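Local atomic coordinates of cytochrome c (Hydrogenophilus thermoluteolus, PDB entry 2D0S), a protein that binds a covalently attached heme c and, as cytochromes c generally do, probably carries electrons between redox partners. Residues 37-41 and 72-76. Sequence-based numbering, arbitrary orientation.
Sequences VPKLV and VRWVL
Val37, on helix 37-46, packs against Val72, Arg73 and Leu76 of the C-terminal helix region, and its two methyls serve both a buried apolar cluster and an exposed arginine: CG2 takes part in both, while CG1 turns to the guanidinium. A chi1 of 166° puts Val37 CG1 opposite the backbone N and CG2 opposite the carbonyl carbon. On the buried side Val37 CG2 reaches Leu76 CD1 at 3.7 Å and lies more distantly beside Val72 CG1. That same methyl, Val72 CG1, enters the corner formed by Leu40, 4.0 Å from Leu40 CB and 4.1 Å from Leu40 CD1. The two leucines then meet through single branches, Leu40 CD1 with Leu76 CD2 at 4.1 Å, while Val41 CG2 approaches Val72 CB more loosely. No hydrogen bond links the two segments; side-chain packing alone joins them here, with Val37 and Val72 the closest pair of backbone positions between 37-41 and 72-76, their CA atoms 6.8 Å apart. Such interlocking of short aliphatic chains illustrates how the small, all-helical cytochrome c fold closes around its cofactor: Leu40 also touches the heme, and both Leu40 and Leu76 rest on Tyr32, a heme-binding residue, so the helix interface adjoins the heme pocket, to which Leu40 itself belongs. The solvent side is built differently. There Arg73, its chain extended from CG to NE, crosses Val37 at about a right angle and lays one face of its guanidinium over the valine. Val37 CG1 stands 3.7 Å above the Arg73 guanidinium plane, displaced toward its rim, and Val37 CG2 lies 3.7 Å from Arg73 NH1. The approach is van der Waals contact; the charge is met within the arginine's own helix, where NE forms a salt bridge with Glu69, also touched by Val37 and Val41.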
loop_
_atom_site.group_PDB
_atom_site.type_symbol
_atom_site.label_atom_id
_atom_site.label_comp_id
_atom_site.label_asym_id
_atom_site.label_seq_id
_atom_site.Cartn_x
_atom_site.Cartn_y
_atom_site.Cartn_z
ATOM N N VAL A 37 9.282 5.836 1.121
ATOM C CA VAL A 37 8.752 4.880 2.088
ATOM C C VAL A 37 8.064 5.536 3.285
ATOM O O VAL A 37 6.987 5.089 3.680
ATOM C CB VAL A 37 9.815 3.868 2.574
ATOM C CG1 VAL A 37 9.306 3.091 3.871
ATOM C CG2 VAL A 37 10.153 2.874 1.457
ATOM N N PRO A 38 8.708 6.562 3.915
ATOM C CA PRO A 38 8.075 7.128 5.149
ATOM C C PRO A 38 6.728 7.690 4.857
ATOM O O PRO A 38 5.840 7.609 5.706
ATOM C CB PRO A 38 9.028 8.290 5.557
ATOM C CG PRO A 38 10.364 7.963 4.901
ATOM C CD PRO A 38 10.036 7.162 3.629
ATOM N N LYS A 39 6.600 8.349 3.692
ATOM C CA LYS A 39 5.329 8.989 3.234
ATOM C C LYS A 39 4.206 7.968 3.005
ATOM O O LYS A 39 3.086 8.130 3.496
ATOM C CB LYS A 39 5.598 9.789 1.933
ATOM C CG LYS A 39 4.364 10.318 1.229
ATOM C CD LYS A 39 4.445 10.107 -0.325
ATOM C CE LYS A 39 5.442 11.058 -1.011
ATOM N NZ LYS A 39 4.984 12.482 -0.878
ATOM N N LEU A 40 4.538 6.870 2.341
ATOM C CA LEU A 40 3.550 5.825 2.071
ATOM C C LEU A 40 3.068 5.141 3.336
ATOM O O LEU A 40 1.892 4.765 3.441
ATOM C CB LEU A 40 4.120 4.778 1.086
ATOM C CG LEU A 40 4.386 5.374 -0.268
ATOM C CD1 LEU A 40 5.066 4.359 -1.179
ATOM C CD2 LEU A 40 3.078 5.811 -0.846
ATOM N N VAL A 41 4.005 4.861 4.239
ATOM C CA VAL A 41 3.676 4.267 5.494
ATOM C C VAL A 41 2.643 5.103 6.270
ATOM O O VAL A 41 1.692 4.546 6.796
ATOM C CB VAL A 41 4.969 4.017 6.372
ATOM C CG1 VAL A 41 4.588 3.712 7.853
ATOM C CG2 VAL A 41 5.791 2.868 5.783
ATOM N N VAL A 72 5.267 -2.170 2.473
ATOM C CA VAL A 72 5.534 -1.087 1.568
ATOM C C VAL A 72 6.879 -1.235 0.840
ATOM O O VAL A 72 6.960 -1.062 -0.390
ATOM C CB VAL A 72 5.391 0.284 2.237
ATOM C CG1 VAL A 72 6.085 1.342 1.407
ATOM C CG2 VAL A 72 3.853 0.655 2.423
ATOM N N ARG A 73 7.916 -1.663 1.548
ATOM C CA ARG A 73 9.211 -1.835 0.869
ATOM C C ARG A 73 9.127 -2.958 -0.151
ATOM O O ARG A 73 9.737 -2.887 -1.204
ATOM C CB ARG A 73 10.352 -2.045 1.874
ATOM C CG ARG A 73 10.631 -0.822 2.707
ATOM C CD ARG A 73 11.942 -0.967 3.591
ATOM N NE ARG A 73 12.132 0.201 4.453
ATOM C CZ ARG A 73 12.745 1.326 4.071
ATOM N NH1 ARG A 73 13.281 1.406 2.876
ATOM N NH2 ARG A 73 12.870 2.351 4.913
ATOM N N TRP A 74 8.300 -3.965 0.129
ATOM C CA TRP A 74 8.107 -5.056 -0.811
ATOM C C TRP A 74 7.320 -4.600 -2.074
ATOM O O TRP A 74 7.732 -4.870 -3.181
ATOM C CB TRP A 74 7.434 -6.251 -0.131
ATOM C CG TRP A 74 6.891 -7.219 -1.101
ATOM C CD1 TRP A 74 7.602 -8.064 -1.897
ATOM C CD2 TRP A 74 5.509 -7.353 -1.504
ATOM N NE1 TRP A 74 6.755 -8.768 -2.714
ATOM C CE2 TRP A 74 5.463 -8.339 -2.498
ATOM C CE3 TRP A 74 4.323 -6.722 -1.122
ATOM C CZ2 TRP A 74 4.287 -8.691 -3.131
ATOM C CZ3 TRP A 74 3.171 -7.079 -1.713
ATOM C CH2 TRP A 74 3.136 -8.083 -2.695
ATOM N N VAL A 75 6.170 -3.946 -1.883
ATOM C CA VAL A 75 5.451 -3.317 -2.991
ATOM C C VAL A 75 6.404 -2.607 -3.949
ATOM O O VAL A 75 6.288 -2.742 -5.187
ATOM C CB VAL A 75 4.400 -2.324 -2.485
ATOM C CG1 VAL A 75 3.875 -1.423 -3.646
ATOM C CG2 VAL A 75 3.248 -3.084 -1.857
ATOM N N LEU A 76 7.382 -1.885 -3.411
ATOM C CA LEU A 76 8.186 -1.030 -4.274
ATOM C C LEU A 76 9.191 -1.799 -5.139
ATOM O O LEU A 76 9.777 -1.241 -6.072
ATOM C CB LEU A 76 8.885 0.075 -3.499
ATOM C CG LEU A 76 8.079 1.157 -2.807
ATOM C CD1 LEU A 76 9.011 2.026 -1.991
ATOM C CD2 LEU A 76 7.252 1.997 -3.758
#